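Local coordinates for C protein alpha-antigen (Streptococcus agalactiae, PDB 1YWM), which may contribute to virulence and immunity as a cell-wall-anchored surface protein, of which this chain is the N-terminal domain, at residues 135-140 with 149-154; 155-160 with 176-181; 26-31 with 114-119. All coordinates share one frame; numbering follows the deposited sequence.

Interaction 1: residues 135-140 with 149-154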
ATOM      1  N   THR A 135     -12.955   4.962  17.688  1.00 13.16           N
ATOM      2  CA  THR A 135     -14.156   5.672  18.123  1.00 15.03           C
ATOM      3  C   THR A 135     -14.694   5.004  19.401  1.00 17.22           C
ATOM      4  O   THR A 135     -15.007   5.664  20.383  1.00 15.39           O
ATOM      5  CB  THR A 135     -15.226   5.651  17.003  1.00 20.74           C
ATOM      6  OG1 THR A 135     -14.802   6.524  15.944  1.00 18.00           O
ATOM      7  CG2 THR A 135     -16.521   6.308  17.489  1.00 17.19           C
ATOM      8  N   ASN A 136     -14.775   3.687  19.361  1.00 10.96           N
ATOM      9  CA  ASN A 136     -15.187   2.919  20.529  1.00 15.18           C
ATOM     10  C   ASN A 136     -14.283   3.202  21.743  1.00 17.06           C
ATOM     11  O   ASN A 136     -14.782   3.513  22.845  1.00 13.18           O
ATOM     12  CB  ASN A 136     -15.196   1.435  20.178  1.00 10.09           C
ATOM     13  CG  ASN A 136     -15.728   0.564  21.303  1.00 20.65           C
ATOM     14  OD1 ASN A 136     -16.420   1.043  22.205  1.00 18.05           O
ATOM     15  ND2 ASN A 136     -15.440  -0.718  21.233  1.00 13.65           N
ATOM     16  N   ALA A 137     -12.967   3.098  21.545  1.00 15.43           N
ATOM     17  CA  ALA A 137     -12.004   3.255  22.631  1.00 17.89           C
ATOM     18  C   ALA A 137     -12.121   4.629  23.303  1.00 18.60           C
ATOM     19  O   ALA A 137     -11.859   4.742  24.494  1.00 13.87           O
ATOM     20  CB  ALA A 137     -10.529   3.015  22.129  1.00 12.18           C
ATOM     21  N   ASN A 138     -12.521   5.647  22.542  1.00 13.05           N
ATOM     22  CA  ASN A 138     -12.627   7.014  23.068  1.00 14.24           C
ATOM     23  C   ASN A 138     -13.848   7.273  23.945  1.00 11.86           C
ATOM     24  O   ASN A 138     -13.952   8.323  24.580  1.00 12.63           O
ATOM     25  CB  ASN A 138     -12.470   8.047  21.926  1.00 16.50           C
ATOM     26  CG  ASN A 138     -10.994   8.254  21.566  1.00 23.67           C
ATOM     27  OD1 ASN A 138     -10.160   8.437  22.447  1.00 21.36           O
ATOM     28  ND2 ASN A 138     -10.672   8.200  20.284  1.00 23.69           N
ATOM     29  N   ASP A 139     -14.725   6.286  24.033  1.00 12.04           N
ATOM     30  CA  ASP A 139     -15.887   6.386  24.922  1.00 14.23           C
ATOM     31  C   ASP A 139     -15.398   6.456  26.397  1.00 11.95           C
ATOM     32  O   ASP A 139     -14.655   5.575  26.827  1.00 12.62           O
ATOM     33  CB  ASP A 139     -16.746   5.154  24.708  1.00 12.34           C
ATOM     34  CG  ASP A 139     -18.119   5.298  25.307  1.00 16.51           C
ATOM     35  OD1 ASP A 139     -18.200   5.679  26.504  1.00 12.74           O
ATOM     36  OD2 ASP A 139     -19.154   5.069  24.660  1.00 12.65           O
ATOM     37  N   PRO A 140     -15.790   7.472  27.168  1.00 13.05           N
ATOM     38  CA  PRO A 140     -15.360   7.557  28.563  1.00 15.08           C
ATOM     39  C   PRO A 140     -15.814   6.414  29.454  1.00 13.92           C
ATOM     40  O   PRO A 140     -15.318   6.361  30.585  1.00 16.96           O
ATOM     41  CB  PRO A 140     -15.931   8.903  29.054  1.00 22.25           C
ATOM     42  CG  PRO A 140     -16.791   9.409  28.028  1.00 21.76           C
ATOM     43  CD  PRO A 140     -16.635   8.626  26.783  1.00 15.37           C
ATOM     44  N   GLU A 149      -3.784   1.760  25.971  1.00  8.69           N
ATOM     45  CA  GLU A 149      -3.118   0.579  25.431  1.00 10.85           C
ATOM     46  C   GLU A 149      -3.678   0.234  24.062  1.00 12.13           C
ATOM     47  O   GLU A 149      -2.929  -0.112  23.143  1.00 11.96           O
ATOM     48  CB  GLU A 149      -3.277  -0.617  26.395  1.00 14.82           C
ATOM     49  CG  GLU A 149      -2.736  -1.928  25.837  1.00 16.31           C
ATOM     50  CD  GLU A 149      -2.910  -3.093  26.812  1.00 38.87           C
ATOM     51  OE1 GLU A 149      -2.295  -4.155  26.590  1.00 26.45           O
ATOM     52  OE2 GLU A 149      -3.675  -2.951  27.801  1.00 24.54           O
ATOM     53  N   VAL A 150      -4.998   0.329  23.923  1.00  6.96           N
ATOM     54  CA  VAL A 150      -5.642   0.028  22.644  1.00 10.84           C
ATOM     55  C   VAL A 150      -5.220   1.058  21.573  1.00 10.17           C
ATOM     56  O   VAL A 150      -4.814   0.686  20.449  1.00 13.04           O
ATOM     57  CB  VAL A 150      -7.171  -0.079  22.767  1.00 12.23           C
ATOM     58  CG1 VAL A 150      -7.870  -0.112  21.353  1.00 12.22           C
ATOM     59  CG2 VAL A 150      -7.540  -1.349  23.600  1.00 12.65           C
ATOM     60  N   LEU A 151      -5.265   2.337  21.921  1.00  8.99           N
ATOM     61  CA  LEU A 151      -4.871   3.366  20.922  1.00  8.55           C
ATOM     62  C   LEU A 151      -3.419   3.248  20.521  1.00 11.03           C
ATOM     63  O   LEU A 151      -3.034   3.557  19.357  1.00 11.70           O
ATOM     64  CB  LEU A 151      -5.148   4.759  21.482  1.00 11.16           C
ATOM     65  CG  LEU A 151      -6.655   5.051  21.647  1.00 15.92           C
ATOM     66  CD1 LEU A 151      -6.825   6.488  22.126  1.00 12.07           C
ATOM     67  CD2 LEU A 151      -7.441   4.837  20.367  1.00 23.44           C
ATOM     68  N   THR A 152      -2.572   2.824  21.459  1.00  8.16           N
ATOM     69  CA  THR A 152      -1.155   2.646  21.145  1.00  9.85           C
ATOM     70  C   THR A 152      -0.977   1.585  20.050  1.00 12.98           C
ATOM     71  O   THR A 152      -0.170   1.742  19.111  1.00 13.99           O
ATOM     72  CB  THR A 152      -0.389   2.187  22.455  1.00 14.75           C
ATOM     73  OG1 THR A 152      -0.224   3.298  23.352  1.00 10.64           O
ATOM     74  CG2 THR A 152       1.059   1.776  22.128  1.00 17.07           C
ATOM     75  N   GLY A 153      -1.721   0.496  20.185  1.00 12.14           N
ATOM     76  CA  GLY A 153      -1.636  -0.593  19.213  1.00 16.99           C
ATOM     77  C   GLY A 153      -2.192  -0.165  17.855  1.00 15.30           C
ATOM     78  O   GLY A 153      -1.626  -0.485  16.776  1.00 14.35           O
ATOM     79  N   LEU A 154      -3.321   0.528  17.882  1.00 10.68           N
ATOM     80  CA  LEU A 154      -3.860   1.070  16.631  1.00 12.08           C
ATOM     81  C   LEU A 154      -2.877   2.039  15.942  1.00 12.54           C
ATOM     82  O   LEU A 154      -2.753   2.022  14.708  1.00 10.82           O
ATOM     83  CB  LEU A 154      -5.191   1.787  16.869  1.00 10.19           C
ATOM     84  CG  LEU A 154      -6.327   0.925  17.462  1.00 12.97           C
ATOM     85  CD1 LEU A 154      -7.577   1.821  17.589  1.00 15.11           C
ATOM     86  CD2 LEU A 154      -6.667  -0.314  16.617  1.00 13.30           C
TER
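Ala137 and Leu151 meet methyl to methyl, with Ala137 CB 4.0 Å from Leu151 CD2, and Val150 joins them from the neighbouring position on the same helix, its CG1 lying 4.2 Å from Ala137 CB. The alanine methyl therefore touches one branch of each of two consecutive side chains. Val150 offers the branch that stands anti to its own backbone N (chi1 168°), while its CG2 lies beside that N. Leu151 divides its tip: CD2 goes to Ala137, and CD1 lies 3.9 Å from OD1 of Asn138. That last approach is a plain van der Waals one, in which the amide-bearing chain and the leucine run at about a right angle to each other.

The small alanine is consistent with the close approach of the backbones: the CA atoms of Ala137 and Val150 are 7.1 Å apart. Val133, one turn before Ala137 on helix 124-137, touches Val150 as well, and Leu184 and Leu185 add further apolar contacts to that valine. Polar bonds anchor the backbone around these residues: Arg147, one turn before Leu151 on helix 144-163, donates NE to Ala137 O and NH2 to Asp139 O. Asn136 uses both ends of its amide, OD1 accepting from Trp142 NE1 and ND2 binding Glu182 OE1.

The motif is a helical hairpin, the first two helices of the antiparallel three-helix bundle meeting close to their connection. No hydrogen bond links the two segments directly, and the contact area is modest, at 136 Å². Cohesion here is thus dispersive at the centre, while the guanidinium group of Arg147 probably offsets the partial negative charge of the two backbone carbonyl oxygens it binds.

Interaction 2: residues 155-160 with 176-181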
ATOM      1  N   ASP A 155      -2.249   2.931  16.711  1.00 13.30           N
ATOM      2  CA  ASP A 155      -1.268   3.863  16.156  1.00 15.42           C
ATOM      3  C   ASP A 155      -0.085   3.166  15.511  1.00 13.38           C
ATOM      4  O   ASP A 155       0.405   3.611  14.473  1.00 11.76           O
ATOM      5  CB  ASP A 155      -0.779   4.860  17.205  1.00 12.43           C
ATOM      6  CG  ASP A 155      -1.876   5.778  17.673  1.00 19.37           C
ATOM      7  OD1 ASP A 155      -1.656   6.478  18.687  1.00 18.12           O
ATOM      8  OD2 ASP A 155      -2.985   5.848  17.084  1.00 18.19           O
ATOM      9  N   THR A 156       0.366   2.084  16.123  1.00 14.43           N
ATOM     10  CA  THR A 156       1.481   1.312  15.580  1.00 17.65           C
ATOM     11  C   THR A 156       1.114   0.709  14.204  1.00 14.53           C
ATOM     12  O   THR A 156       1.879   0.825  13.217  1.00 15.01           O
ATOM     13  CB  THR A 156       1.881   0.227  16.606  1.00 17.33           C
ATOM     14  OG1 THR A 156       2.420   0.875  17.780  1.00 18.28           O
ATOM     15  CG2 THR A 156       3.007  -0.652  16.067  1.00 23.93           C
ATOM     16  N   ILE A 157      -0.060   0.095  14.141  1.00 13.43           N
ATOM     17  CA  ILE A 157      -0.569  -0.448  12.898  1.00 12.12           C
ATOM     18  C   ILE A 157      -0.772   0.654  11.836  1.00 16.22           C
ATOM     19  O   ILE A 157      -0.417   0.482  10.658  1.00 15.12           O
ATOM     20  CB  ILE A 157      -1.885  -1.223  13.143  1.00 13.00           C
ATOM     21  CG1 ILE A 157      -1.576  -2.497  13.974  1.00 12.67           C
ATOM     22  CG2 ILE A 157      -2.495  -1.626  11.784  1.00 19.29           C
ATOM     23  CD1 ILE A 157      -2.790  -3.301  14.504  1.00 12.45           C
ATOM     24  N   LYS A 158      -1.377   1.768  12.238  1.00 14.88           N
ATOM     25  CA  LYS A 158      -1.664   2.825  11.269  1.00 16.71           C
ATOM     26  C   LYS A 158      -0.365   3.417  10.700  1.00 16.84           C
ATOM     27  O   LYS A 158      -0.254   3.645   9.495  1.00 15.67           O
ATOM     28  CB  LYS A 158      -2.563   3.904  11.902  1.00 16.43           C
ATOM     29  CG  LYS A 158      -2.725   5.217  11.082  1.00 22.09           C
ATOM     30  CD  LYS A 158      -3.914   5.167  10.160  1.00 27.98           C
ATOM     31  CE  LYS A 158      -4.429   6.583   9.719  1.00 34.79           C
ATOM     32  NZ  LYS A 158      -3.399   7.672   9.549  1.00 27.50           N
ATOM     33  N   THR A 159       0.610   3.658  11.561  1.00 12.10           N
ATOM     34  CA  THR A 159       1.926   4.151  11.096  1.00 13.05           C
ATOM     35  C   THR A 159       2.562   3.193  10.067  1.00 19.67           C
ATOM     36  O   THR A 159       3.079   3.620   9.027  1.00 16.02           O
ATOM     37  CB  THR A 159       2.839   4.375  12.317  1.00 20.60           C
ATOM     38  OG1 THR A 159       2.281   5.438  13.100  1.00 18.89           O
ATOM     39  CG2 THR A 159       4.206   4.921  11.895  1.00 23.55           C
ATOM     40  N   ASP A 160       2.457   1.906  10.360  1.00 14.94           N
ATOM     41  CA  ASP A 160       3.004   0.839   9.528  1.00 16.09           C
ATOM     42  C   ASP A 160       2.356   0.816   8.121  1.00 18.33           C
ATOM     43  O   ASP A 160       3.062   0.862   7.107  1.00 20.39           O
ATOM     44  CB  ASP A 160       2.818  -0.471  10.281  1.00 15.91           C
ATOM     45  CG  ASP A 160       3.440  -1.666   9.569  1.00 24.75           C
ATOM     46  OD1 ASP A 160       4.339  -1.499   8.728  1.00 19.67           O
ATOM     47  OD2 ASP A 160       3.079  -2.820   9.808  1.00 15.31           O
ATOM     48  N   VAL A 176      -7.295  -8.822  12.086  1.00 17.88           N
ATOM     49  CA  VAL A 176      -7.402  -9.710  13.237  1.00 21.55           C
ATOM     50  C   VAL A 176      -6.708  -9.079  14.446  1.00 21.70           C
ATOM     51  O   VAL A 176      -7.276  -9.098  15.546  1.00 17.43           O
ATOM     52  CB  VAL A 176      -6.824 -11.144  12.977  1.00 23.17           C
ATOM     53  CG1 VAL A 176      -6.851 -12.002  14.281  1.00 20.30           C
ATOM     54  CG2 VAL A 176      -7.587 -11.844  11.870  1.00 25.43           C
ATOM     55  N   GLU A 177      -5.484  -8.556  14.270  1.00 15.37           N
ATOM     56  CA  GLU A 177      -4.821  -7.861  15.378  1.00 19.26           C
ATOM     57  C   GLU A 177      -5.685  -6.721  15.965  1.00 14.96           C
ATOM     58  O   GLU A 177      -5.679  -6.495  17.198  1.00 16.87           O
ATOM     59  CB  GLU A 177      -3.439  -7.326  14.963  1.00 14.93           C
ATOM     60  CG  GLU A 177      -2.412  -8.426  14.680  1.00 24.13           C
ATOM     61  CD  GLU A 177      -1.098  -7.883  14.127  1.00 35.59           C
ATOM     62  OE1 GLU A 177      -0.812  -6.691  14.335  1.00 32.82           O
ATOM     63  OE2 GLU A 177      -0.348  -8.652  13.482  1.00 49.26           O
ATOM     64  N   VAL A 178      -6.379  -5.989  15.088  1.00 15.40           N
ATOM     65  CA  VAL A 178      -7.194  -4.832  15.498  1.00 13.55           C
ATOM     66  C   VAL A 178      -8.402  -5.339  16.290  1.00 19.30           C
ATOM     67  O   VAL A 178      -8.772  -4.759  17.316  1.00 13.37           O
ATOM     68  CB  VAL A 178      -7.620  -3.971  14.281  1.00 10.31           C
ATOM     69  CG1 VAL A 178      -8.713  -2.920  14.661  1.00 13.48           C
ATOM     70  CG2 VAL A 178      -6.381  -3.211  13.717  1.00 11.90           C
ATOM     71  N   ASN A 179      -9.031  -6.416  15.809  1.00 14.37           N
ATOM     72  CA  ASN A 179     -10.146  -7.026  16.541  1.00 15.63           C
ATOM     73  C   ASN A 179      -9.736  -7.468  17.933  1.00 13.49           C
ATOM     74  O   ASN A 179     -10.513  -7.299  18.903  1.00 18.16           O
ATOM     75  CB  ASN A 179     -10.667  -8.267  15.815  1.00 19.39           C
ATOM     76  CG  ASN A 179     -11.210  -7.966  14.455  1.00 25.89           C
ATOM     77  OD1 ASN A 179     -11.645  -6.854  14.182  1.00 39.06           O
ATOM     78  ND2 ASN A 179     -11.205  -8.977  13.576  1.00 45.29           N
ATOM     79  N   GLU A 180      -8.540  -8.063  18.024  1.00 14.71           N
ATOM     80  CA  GLU A 180      -7.966  -8.491  19.295  1.00 19.67           C
ATOM     81  C   GLU A 180      -7.624  -7.335  20.239  1.00 21.25           C
ATOM     82  O   GLU A 180      -7.904  -7.417  21.450  1.00 16.29           O
ATOM     83  CB  GLU A 180      -6.732  -9.391  19.079  1.00 19.20           C
ATOM     84  CG  GLU A 180      -7.098 -10.776  18.543  1.00 26.48           C
ATOM     85  CD  GLU A 180      -8.047 -11.535  19.489  1.00 29.36           C
ATOM     86  OE1 GLU A 180      -7.759 -11.570  20.710  1.00 30.83           O
ATOM     87  OE2 GLU A 180      -9.077 -12.067  19.017  1.00 32.01           O
ATOM     88  N   LEU A 181      -7.011  -6.277  19.706  1.00 16.74           N
ATOM     89  CA  LEU A 181      -6.775  -5.054  20.491  1.00 12.72           C
ATOM     90  C   LEU A 181      -8.064  -4.506  21.133  1.00 14.43           C
ATOM     91  O   LEU A 181      -8.072  -4.088  22.304  1.00 14.07           O
ATOM     92  CB  LEU A 181      -6.133  -3.938  19.628  1.00 16.92           C
ATOM     93  CG  LEU A 181      -4.615  -4.043  19.371  1.00 16.28           C
ATOM     94  CD1 LEU A 181      -4.223  -3.140  18.156  1.00 14.62           C
ATOM     95  CD2 LEU A 181      -3.820  -3.670  20.620  1.00 14.73           C
TER
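This is an apolar contact between two antiparallel helices, 144-163 and 168-182, which form the second hairpin of the three-helix bundle. The axes of the two short segments pass 11.3 Å apart, with 160° between their N-to-C directions. Within the pair, one methyl group does nearly all the work: CD1 of Ile157 reaches across and lies 3.7 Å from Val178 CG2 and 3.9 Å from Leu181 CD1. Ile157 and Leu181 extend toward each other tip to tip, whereas Val178 presents the branch beside its backbone N and crosses the isoleucine obliquely. The reach of Ile157 comes from its extended end, CD1 standing anti to its own CA (chi2 171°).

Glu177 closes the outer side of this small cluster. Its CB is 4.1 Å from the same CD1, and its carboxylate atom OE1 comes to 3.9 Å of it, an approach without polar bonding. Away from the interface, Asp155 O receives two donors of Thr159, N at 2.9 Å and OG1 at 3.0 Å, from opposite faces of its carbonyl plane, the usual way a threonine ties its hydroxyl back to the preceding helical turn.

Helix 124-137 completes the bundle around this contact: Ile130 packs on Ile157 and Val133 on Val178, while Leu154 of helix 144-163 touches both Val178 and Leu181.

Interaction 3: residues 26-31 with 114-119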
ATOM      1  N   ALA A  26      15.062   4.170 -18.739  1.00 22.99           N
ATOM      2  CA  ALA A  26      14.249   4.328 -17.529  1.00 22.47           C
ATOM      3  C   ALA A  26      14.860   3.549 -16.374  1.00 20.48           C
ATOM      4  O   ALA A  26      15.494   2.520 -16.578  1.00 20.72           O
ATOM      5  CB  ALA A  26      12.809   3.864 -17.763  1.00 20.94           C
ATOM      6  N   THR A  27      14.659   4.042 -15.161  1.00 23.57           N
ATOM      7  CA  THR A  27      15.059   3.275 -13.996  1.00 24.42           C
ATOM      8  C   THR A  27      14.054   3.451 -12.846  1.00 22.07           C
ATOM      9  O   THR A  27      13.472   4.517 -12.650  1.00 22.70           O
ATOM     10  CB  THR A  27      16.520   3.618 -13.578  1.00 35.68           C
ATOM     11  OG1 THR A  27      16.917   2.769 -12.490  1.00 53.55           O
ATOM     12  CG2 THR A  27      16.612   5.005 -12.995  1.00 33.75           C
ATOM     13  N   LEU A  28      13.873   2.384 -12.089  1.00 20.39           N
ATOM     14  CA  LEU A  28      12.890   2.361 -11.012  1.00 28.88           C
ATOM     15  C   LEU A  28      13.326   3.325  -9.916  1.00 26.56           C
ATOM     16  O   LEU A  28      14.486   3.308  -9.517  1.00 29.92           O
ATOM     17  CB  LEU A  28      12.802   0.938 -10.460  1.00 26.24           C
ATOM     18  CG  LEU A  28      11.464   0.388 -10.001  1.00 33.49           C
ATOM     19  CD1 LEU A  28      10.422   0.539 -11.084  1.00 33.11           C
ATOM     20  CD2 LEU A  28      11.623  -1.077  -9.587  1.00 25.34           C
ATOM     21  N   ASN A  29      12.417   4.187  -9.467  1.00 25.65           N
ATOM     22  CA  ASN A  29      12.689   5.103  -8.356  1.00 24.97           C
ATOM     23  C   ASN A  29      12.527   4.424  -6.971  1.00 28.53           C
ATOM     24  O   ASN A  29      11.462   4.491  -6.349  1.00 28.91           O
ATOM     25  CB  ASN A  29      11.792   6.339  -8.465  1.00 28.31           C
ATOM     26  CG  ASN A  29      12.224   7.467  -7.527  1.00 39.01           C
ATOM     27  OD1 ASN A  29      13.105   7.294  -6.681  1.00 30.62           O
ATOM     28  ND2 ASN A  29      11.591   8.622  -7.672  1.00 39.99           N
ATOM     29  N   THR A  30      13.596   3.796  -6.489  1.00 31.52           N
ATOM     30  CA  THR A  30      13.552   3.020  -5.233  1.00 36.44           C
ATOM     31  C   THR A  30      13.433   3.871  -3.951  1.00 37.32           C
ATOM     32  O   THR A  30      13.265   3.330  -2.837  1.00 35.28           O
ATOM     33  CB  THR A  30      14.775   2.108  -5.128  1.00 35.92           C
ATOM     34  OG1 THR A  30      15.951   2.885  -5.372  1.00 34.10           O
ATOM     35  CG2 THR A  30      14.778   1.054  -6.242  1.00 42.51           C
ATOM     36  N   SER A  31      13.510   5.188  -4.112  1.00 32.53           N
ATOM     37  CA  SER A  31      13.326   6.129  -3.010  1.00 35.63           C
ATOM     38  C   SER A  31      11.857   6.261  -2.557  1.00 34.70           C
ATOM     39  O   SER A  31      11.571   6.744  -1.453  1.00 33.62           O
ATOM     40  CB  SER A  31      13.892   7.489  -3.400  1.00 32.07           C
ATOM     41  OG  SER A  31      12.926   8.282  -4.067  1.00 39.82           O
ATOM     42  N   VAL A 114      10.369  -1.799 -19.199  1.00 15.30           N
ATOM     43  CA  VAL A 114      10.836  -2.053 -17.829  1.00 15.72           C
ATOM     44  C   VAL A 114       9.717  -2.780 -17.121  1.00 18.25           C
ATOM     45  O   VAL A 114       8.667  -2.211 -16.915  1.00 13.78           O
ATOM     46  CB  VAL A 114      11.198  -0.772 -17.083  1.00 19.59           C
ATOM     47  CG1 VAL A 114      11.692  -1.095 -15.626  1.00 15.89           C
ATOM     48  CG2 VAL A 114      12.284   0.023 -17.853  1.00 26.30           C
ATOM     49  N   SER A 115       9.953  -4.051 -16.801  1.00 12.38           N
ATOM     50  CA  SER A 115       8.940  -4.916 -16.198  1.00 21.91           C
ATOM     51  C   SER A 115       9.185  -4.984 -14.703  1.00 23.20           C
ATOM     52  O   SER A 115      10.326  -5.179 -14.282  1.00 21.14           O
ATOM     53  CB  SER A 115       9.076  -6.332 -16.763  1.00 26.86           C
ATOM     54  OG  SER A 115       9.036  -6.294 -18.173  1.00 38.07           O
ATOM     55  N   VAL A 116       8.122  -4.814 -13.918  1.00 20.54           N
ATOM     56  CA  VAL A 116       8.202  -4.816 -12.460  1.00 19.82           C
ATOM     57  C   VAL A 116       7.131  -5.786 -11.899  1.00 17.55           C
ATOM     58  O   VAL A 116       5.964  -5.704 -12.269  1.00 16.98           O
ATOM     59  CB  VAL A 116       7.937  -3.376 -11.870  1.00 24.90           C
ATOM     60  CG1 VAL A 116       8.435  -3.282 -10.470  1.00 27.10           C
ATOM     61  CG2 VAL A 116       8.624  -2.251 -12.735  1.00 19.83           C
ATOM     62  N   ALA A 117       7.519  -6.708 -11.024  1.00 18.89           N
ATOM     63  CA  ALA A 117       6.529  -7.520 -10.304  1.00 15.27           C
ATOM     64  C   ALA A 117       5.690  -6.559  -9.439  1.00 14.44           C
ATOM     65  O   ALA A 117       6.246  -5.603  -8.889  1.00 17.37           O
ATOM     66  CB  ALA A 117       7.231  -8.510  -9.405  1.00 19.59           C
ATOM     67  N   LEU A 118       4.387  -6.812  -9.362  1.00 16.79           N
ATOM     68  CA  LEU A 118       3.434  -5.900  -8.714  1.00 19.03           C
ATOM     69  C   LEU A 118       2.561  -6.685  -7.717  1.00 18.61           C
ATOM     70  O   LEU A 118       2.023  -7.743  -8.039  1.00 19.11           O
ATOM     71  CB  LEU A 118       2.526  -5.210  -9.744  1.00 16.95           C
ATOM     72  CG  LEU A 118       1.378  -4.369  -9.173  1.00 17.04           C
ATOM     73  CD1 LEU A 118       2.018  -3.236  -8.304  1.00 14.32           C
ATOM     74  CD2 LEU A 118       0.501  -3.783 -10.319  1.00 15.41           C
ATOM     75  N   THR A 119       2.409  -6.127  -6.525  1.00 15.21           N
ATOM     76  CA  THR A 119       1.479  -6.654  -5.541  1.00 12.85           C
ATOM     77  C   THR A 119       0.382  -5.622  -5.319  1.00 13.45           C
ATOM     78  O   THR A 119       0.679  -4.484  -4.959  1.00 17.94           O
ATOM     79  CB  THR A 119       2.248  -6.842  -4.211  1.00 19.10           C
ATOM     80  OG1 THR A 119       3.189  -7.901  -4.364  1.00 20.59           O
ATOM     81  CG2 THR A 119       1.262  -7.332  -3.063  1.00 16.77           C
TER
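OD1 of Asn29, the residue after the Leu28 that packs on Val116, is gripped twice by Ser31. The hydroxyl OG of Ser31 donates to it at 2.8 Å, approaching with a C=O...donor angle of 123° and tilted 34° out of the carbonyl plane, and the backbone N of Ser31 adds a weak bond at 3.3 Å. Asn29 is also the centre of an inverse gamma turn, so the chain bends just where strand 26-28 gives way to loop, and the amide side chain braces that bend.

Before the bend, Leu28 spreads both its methyls over Val116: CD1 lies 3.7 Å from Val116 CG2, and CD2 lies 4.0 Å from Val116 CG1. The leucine reaches this position with a chi1 of -144°, well off a staggered value. Two residues earlier, Ala26 CB meets Val114 CG2 at 3.9 Å, on the branch of the valine that lies beside its backbone N.

No hydrogen bond joins the segments, as expected where two sheets of a beta sandwich of the fibronectin type face each other across a core. Strand 26-28 pairs with 59-61 in the small sheet, and strand 113-121 lies between 40-44 and 88-97 in the large one. Alternation along each strand sets the pattern: Ala26 and Leu28 direct their side chains toward Val114 and Val116, whereas Thr27 turns away and hydrogen-bonds through OG1 to Ser19 O. Ile96 of strand 88-97 touches Ala26, Ile21 and Ser24 touch Val114, and Tyr94 and Ala41 lie against Val116.

Interactions 1 and 2 are consecutive parts of one helical bundle, whereas interaction 3 belongs to the beta sandwich. The centres of the first two are 11 Å apart, and they touch: both draw on helix 144-163, with Leu181 CD1 3.6 Å from the backbone C of Gly153. Interaction 3 lies on the other side of the chain's centre, about 38 Å from interaction 1 and 29 Å from interaction 2, centre to centre. The two parts are joined through the chain, since strand 113-121 is followed directly by helix 124-137. The bound dithiol contacts Thr66, Phe97, Gly98, Glu99 and Gly101, none of them in these six segments.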